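Local coordinates for protein ECF RNA polymerase sigma factor SigD (Mycobacterium tuberculosis, PDB 3VFZ) that probably directs RNA polymerase to its promoters as an ECF-type sigma factor, of which this piece is the domain that binds the -35 promoter element, at residues 33-36 / 37-41; 46-50 / 51-55; 64-67 / 68-72. One frame throughout, in Å; residues are numbered along the deposited sequence.

Contact 1. Residues 33-36 / 37-41; sequences PAKQ and REILI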
# COMPACT_ATOMS: atom_id res chain seq x y z
N PRO A 33 5.53 -0.10 6.26
CA PRO A 33 6.82 -0.43 5.64
C PRO A 33 6.86 0.19 4.25
O PRO A 33 5.82 0.28 3.58
CB PRO A 33 6.77 -1.96 5.52
CG PRO A 33 5.79 -2.39 6.55
CD PRO A 33 4.77 -1.30 6.64
N ALA A 34 8.05 0.60 3.81
CA ALA A 34 8.23 1.20 2.51
C ALA A 34 7.53 0.41 1.39
O ALA A 34 6.90 0.99 0.52
CB ALA A 34 9.73 1.35 2.20
N LYS A 35 7.67 -0.91 1.43
CA LYS A 35 7.17 -1.76 0.35
C LYS A 35 5.65 -1.68 0.24
O LYS A 35 5.09 -1.72 -0.85
CB LYS A 35 7.61 -3.21 0.57
CG LYS A 35 6.96 -4.20 -0.37
CD LYS A 35 7.98 -5.19 -0.90
CE LYS A 35 9.08 -4.47 -1.67
NZ LYS A 35 10.13 -5.40 -2.18
N GLN A 36 4.99 -1.59 1.38
CA GLN A 36 3.54 -1.50 1.42
C GLN A 36 3.08 -0.12 0.93
O GLN A 36 2.07 -0.02 0.25
CB GLN A 36 3.02 -1.81 2.83
CG GLN A 36 3.20 -3.27 3.24
CD GLN A 36 2.77 -3.55 4.68
OE1 GLN A 36 2.06 -2.75 5.29
NE2 GLN A 36 3.21 -4.67 5.22
N ARG A 37 3.82 0.93 1.27
CA ARG A 37 3.47 2.27 0.78
C ARG A 37 3.53 2.28 -0.73
O ARG A 37 2.63 2.76 -1.42
CB ARG A 37 4.44 3.32 1.32
CG ARG A 37 4.32 3.57 2.80
CD ARG A 37 5.54 4.32 3.33
NE ARG A 37 5.67 5.65 2.74
CZ ARG A 37 6.68 6.49 3.01
NH1 ARG A 37 7.63 6.12 3.85
NH2 ARG A 37 6.73 7.69 2.43
N GLU A 38 4.63 1.73 -1.25
CA GLU A 38 4.87 1.66 -2.67
C GLU A 38 3.75 0.89 -3.37
O GLU A 38 3.23 1.33 -4.39
CB GLU A 38 6.21 0.95 -2.88
CG GLU A 38 6.48 0.52 -4.27
CD GLU A 38 7.83 -0.16 -4.37
OE1 GLU A 38 8.12 -1.03 -3.52
OE2 GLU A 38 8.59 0.19 -5.29
N ILE A 39 3.37 -0.25 -2.81
CA ILE A 39 2.30 -1.07 -3.39
C ILE A 39 0.96 -0.33 -3.42
O ILE A 39 0.27 -0.32 -4.45
CB ILE A 39 2.18 -2.44 -2.65
CG1 ILE A 39 3.30 -3.35 -3.13
CG2 ILE A 39 0.83 -3.08 -2.91
CD1 ILE A 39 3.49 -4.60 -2.26
N LEU A 40 0.59 0.30 -2.31
CA LEU A 40 -0.70 1.00 -2.26
C LEU A 40 -0.73 2.17 -3.24
O LEU A 40 -1.73 2.38 -3.92
CB LEU A 40 -1.02 1.50 -0.85
CG LEU A 40 -1.33 0.43 0.20
CD1 LEU A 40 -1.90 1.08 1.47
CD2 LEU A 40 -2.33 -0.57 -0.36
N ILE A 41 0.36 2.93 -3.31
CA ILE A 41 0.41 4.04 -4.27
C ILE A 41 0.25 3.53 -5.71
O ILE A 41 -0.55 4.07 -6.49
CB ILE A 41 1.67 4.89 -4.12
CG1 ILE A 41 1.70 5.57 -2.75
CG2 ILE A 41 1.76 5.93 -5.22
CD1 ILE A 41 3.06 6.24 -2.46

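Contact 2. Residues 46-50 / 51-55; sequences VGLSA and EETAA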
# COMPACT_ATOMS: atom_id res chain seq x y z
N VAL A 46 -2.01 5.17 -8.87
CA VAL A 46 -1.59 5.04 -10.25
C VAL A 46 -2.48 4.07 -11.01
O VAL A 46 -2.78 4.27 -12.18
CB VAL A 46 -0.13 4.58 -10.35
CG1 VAL A 46 0.23 4.34 -11.80
CG2 VAL A 46 0.78 5.63 -9.72
N GLY A 47 -2.90 2.99 -10.35
CA GLY A 47 -3.89 2.11 -10.92
C GLY A 47 -3.35 0.85 -11.56
O GLY A 47 -4.07 0.18 -12.32
N LEU A 48 -2.09 0.51 -11.26
CA LEU A 48 -1.52 -0.77 -11.68
C LEU A 48 -2.37 -1.91 -11.12
O LEU A 48 -2.93 -1.80 -10.02
CB LEU A 48 -0.09 -0.94 -11.18
CG LEU A 48 1.03 -0.37 -12.04
CD1 LEU A 48 0.77 1.08 -12.38
CD2 LEU A 48 2.37 -0.53 -11.37
N SER A 49 -2.47 -2.99 -11.87
CA SER A 49 -3.11 -4.20 -11.38
C SER A 49 -2.15 -4.87 -10.41
O SER A 49 -1.00 -4.46 -10.29
CB SER A 49 -3.38 -5.16 -12.54
OG SER A 49 -2.16 -5.66 -13.05
N ALA A 50 -2.63 -5.91 -9.73
CA ALA A 50 -1.78 -6.64 -8.81
C ALA A 50 -0.59 -7.24 -9.55
O ALA A 50 0.52 -7.26 -9.03
CB ALA A 50 -2.58 -7.71 -8.09
N GLU A 51 -0.84 -7.71 -10.78
CA GLU A 51 0.20 -8.36 -11.57
C GLU A 51 1.25 -7.36 -12.04
O GLU A 51 2.45 -7.63 -12.00
CB GLU A 51 -0.40 -9.08 -12.77
CG GLU A 51 -1.60 -9.97 -12.45
CD GLU A 51 -2.93 -9.23 -12.51
OE1 GLU A 51 -3.59 -9.07 -11.46
OE2 GLU A 51 -3.33 -8.81 -13.63
N GLU A 52 0.77 -6.20 -12.49
CA GLU A 52 1.66 -5.14 -12.96
C GLU A 52 2.49 -4.58 -11.81
O GLU A 52 3.67 -4.25 -11.99
CB GLU A 52 0.85 -4.03 -13.63
CG GLU A 52 0.13 -4.48 -14.90
CD GLU A 52 -0.73 -3.39 -15.50
OE1 GLU A 52 -1.49 -2.74 -14.74
OE2 GLU A 52 -0.65 -3.17 -16.73
N THR A 53 1.88 -4.50 -10.64
CA THR A 53 2.56 -4.03 -9.45
C THR A 53 3.68 -4.98 -9.05
O THR A 53 4.81 -4.56 -8.78
CB THR A 53 1.58 -3.86 -8.28
OG1 THR A 53 0.70 -2.78 -8.56
CG2 THR A 53 2.32 -3.57 -6.99
N ALA A 54 3.38 -6.28 -9.02
CA ALA A 54 4.39 -7.28 -8.71
C ALA A 54 5.56 -7.20 -9.70
O ALA A 54 6.72 -7.30 -9.30
CB ALA A 54 3.78 -8.68 -8.71
N ALA A 55 5.24 -7.03 -10.98
CA ALA A 55 6.30 -6.87 -11.98
C ALA A 55 7.09 -5.59 -11.70
O ALA A 55 8.31 -5.58 -11.79
CB ALA A 55 5.70 -6.82 -13.38

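Contact 3. Residues 64-67 / 68-72; sequences VRVA and QHRAL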
# COMPACT_ATOMS: atom_id res chain seq x y z
N VAL A 64 2.25 -9.45 -3.29
CA VAL A 64 1.58 -8.15 -3.37
C VAL A 64 0.21 -8.22 -2.68
O VAL A 64 -0.14 -7.34 -1.90
CB VAL A 64 1.44 -7.66 -4.83
CG1 VAL A 64 0.45 -6.50 -4.92
CG2 VAL A 64 2.81 -7.25 -5.40
N ARG A 65 -0.55 -9.29 -2.92
CA ARG A 65 -1.82 -9.47 -2.22
C ARG A 65 -1.66 -9.51 -0.70
O ARG A 65 -2.44 -8.89 0.02
CB ARG A 65 -2.52 -10.74 -2.69
CG ARG A 65 -3.19 -10.65 -4.06
CD ARG A 65 -3.96 -11.95 -4.36
NE ARG A 65 -3.88 -12.31 -5.77
CZ ARG A 65 -3.17 -13.34 -6.23
NH1 ARG A 65 -2.50 -14.13 -5.41
NH2 ARG A 65 -3.15 -13.58 -7.54
N VAL A 66 -0.67 -10.25 -0.21
CA VAL A 66 -0.43 -10.31 1.24
C VAL A 66 -0.05 -8.97 1.83
O VAL A 66 -0.56 -8.57 2.87
CB VAL A 66 0.70 -11.32 1.56
CG1 VAL A 66 1.05 -11.26 3.04
CG2 VAL A 66 0.27 -12.71 1.16
N ALA A 67 0.86 -8.27 1.15
CA ALA A 67 1.25 -6.93 1.57
C ALA A 67 0.06 -5.97 1.59
O ALA A 67 -0.01 -5.09 2.45
CB ALA A 67 2.34 -6.38 0.62
N GLN A 68 -0.85 -6.11 0.63
CA GLN A 68 -2.06 -5.28 0.58
C GLN A 68 -2.89 -5.52 1.83
O GLN A 68 -3.29 -4.58 2.51
CB GLN A 68 -2.91 -5.63 -0.65
CG GLN A 68 -2.33 -5.10 -1.94
CD GLN A 68 -3.14 -5.54 -3.16
OE1 GLN A 68 -4.07 -6.34 -3.06
NE2 GLN A 68 -2.79 -5.00 -4.30
N HIS A 69 -3.11 -6.79 2.13
CA HIS A 69 -3.86 -7.17 3.33
C HIS A 69 -3.22 -6.61 4.59
O HIS A 69 -3.91 -6.01 5.43
CB HIS A 69 -3.99 -8.70 3.42
CG HIS A 69 -4.99 -9.28 2.48
ND1 HIS A 69 -6.33 -8.97 2.53
CD2 HIS A 69 -4.85 -10.17 1.46
CE1 HIS A 69 -6.97 -9.63 1.58
NE2 HIS A 69 -6.09 -10.36 0.92
N ARG A 70 -1.91 -6.78 4.74
CA ARG A 70 -1.22 -6.28 5.92
C ARG A 70 -1.33 -4.76 6.01
O ARG A 70 -1.52 -4.19 7.10
CB ARG A 70 0.25 -6.70 5.91
CG ARG A 70 0.42 -8.22 5.98
CD ARG A 70 1.79 -8.63 6.46
NE ARG A 70 1.99 -10.07 6.37
CZ ARG A 70 1.28 -10.98 7.04
NH1 ARG A 70 0.31 -10.61 7.85
NH2 ARG A 70 1.55 -12.27 6.88
N ALA A 71 -1.20 -4.09 4.87
CA ALA A 71 -1.30 -2.63 4.84
C ALA A 71 -2.67 -2.11 5.24
O ALA A 71 -2.78 -1.18 6.04
CB ALA A 71 -0.93 -2.09 3.46
N LEU A 72 -3.73 -2.66 4.67
CA LEU A 72 -5.06 -2.15 4.97
C LEU A 72 -5.40 -2.35 6.45
O LEU A 72 -6.09 -1.53 7.06
CB LEU A 72 -6.12 -2.80 4.09
CG LEU A 72 -5.98 -2.53 2.60
CD1 LEU A 72 -7.29 -2.79 1.90
CD2 LEU A 72 -5.53 -1.10 2.35

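Contact 1. Residues 33-36 / 37-41
Ile39 lies against Lys35, one helical turn earlier, and its side chain passes across the carbonyl oxygen of that lysine. CB of Ile39 sits 3.5 Å from Lys35 O. Next, CG1 comes to 3.3 Å of Lys35 O, a placement set by chi1 of -77°, which swings CG1 to the side of the backbone N. The terminal CD1 still borders this oxygen and ends 4.0 Å from CG of Lys35, so the isoleucine branch meets the first part of the lysine chain at a slant. The same oxygen accepts the amide of Ile39, N to O 3.0 Å. Bent at chi2 and chi3, the lysine brings CE to 4.0 Å of Glu38 OE1, while NZ stands further off, 5.0 Å from OE1, too far for a salt bridge. On the other flank CG of Arg37 packs 3.7 Å from Pro33 O, which also takes the Arg37 amide. Outward, Ile39 packs on Thr53 of helix 50-57 and Ala67 of helix 61-80, and buried Gln36 on Arg70 and Ala71. With Pro33 at the N-cap, the successive i to i+4 amide bonds from Arg37 to Leu40 are those of a regular alpha-helix's first turns, here helix 34-46 of sigma-70 region 4.

Contact 2. Residues 46-50 / 51-55
Ser49 and Glu52 face each other in a reciprocal exchange of bonds. Chi1 of Ser49, 68°, places OG between its own backbone N and carbonyl carbon, from where it accepts the amide of Glu52, N to OG 3.0 Å, in a nearly straight bond. In return the carboxylate of Glu52 reaches back along an extended chain, and its OE1 receives the amide of Ser49 at 3.0 Å and 173°, through the lone pair directed away from the other oxygen. The hydroxyl OG also lies 3.4 Å from both Glu52 OE1 and Glu51 OE2; either bond would be weak, and with a single proton to give, the positions leave open which carboxylate takes it. The bend at chi2 of Glu51 folds its carboxylate back beside Ser49, on a different side of the hydroxyl from Glu52. This is a capping box: Ser49 is the N-cap of helix 50-57, the first helix of the helix-turn-helix motif inferred by similarity, and the two carboxylates at the helix's N-terminal end are probably favoured by its dipole. Thr53 adds a double hold on the serine carbonyl. Its OG1 and its N come to Ser49 O from the two sides of its plane, at 3.0 Å and 2.9 Å respectively, the hydroxyl standing 37° out of that plane. Leu48 points toward the helix and lies aslant Glu52 and Thr53: its CB comes to 3.3 Å of Thr53 OG1, while its CG lies 4.0 Å from CB of Glu52. The carbonyl of Leu48 is hydrogen-bonded in turn by Arg43 of helix 34-46.

Contact 3. Residues 64-67 / 68-72
Val66 and Arg70 extend alongside each other in the same direction, with CG1 of the valine 3.7 Å from NE of the arginine. Chi1 of 173° sets this methyl opposite the backbone N of Val66, on the carbonyl side where the next turn rises, and the arginine chain, extended from CG to NE, passes along it; its guanidinium meets the methyl obliquely. CG of Arg70 also rests 3.3 Å from Val66 O. His69 approaches the preceding turn with its ring: CD2 lies 3.1 Å from Arg65 O, which stands oblique to the ring plane, while CA of Val66 is at the ring's edge, close to that plane. On another side of the helix, CG of Gln68 sits 3.1 Å from Val64 O, and its chain, extended beyond CG, carries the amide group across CG1 of Val64.

Behind these side chains stand the i to i+4 backbone bonds of the alpha-helix. The amides of Gln68, His69, Arg70 and Ala71 bond to the carbonyls four residues earlier, at N-H...O angles between 152° and 166°. In all four residues the side chain also brushes the carbonyl that accepts the amide, so bond and packing share one oxygen.

Residues 64-69 fall in the helix-turn-helix inferred by similarity, on its second helix, 61-80, whose faces divide. Arg65, Val66, His69 and Arg70 are exposed, whereas Val64 and Ala71 are buried. Val64 packs on Thr53 and Ala54 of helix 50-57, and Ala67 on Ile39 and Ala71 on Gln36 of helix 34-46, so that helix 61-80 runs across both.

In the fold
The centre of contact 1 lies about 4 Å from the centre of the chain, that of contact 3 about 7 Å and that of contact 2 about 11 Å. Each has two buried residues, Gln36 and Ile39, Thr53 and Ala54, and Val64 and Ala71 respectively; contact 3 has four exposed ones outside. Contacts 1 and 3 rest on i to i+4 amide bonds with aliphatic portions laid over carbonyls, several charged ends leading outward; contact 2 is built on polar side-chain capping. Ile39 CD1 lies 3.6 Å from Ala67 CB, Ile39 CG1 4.0 Å from Thr53 CG2, and Val64 CG2 3.7 Å from Ala54 CA. Parts of contacts 2 and 3 fall in the helix-turn-helix inferred by similarity.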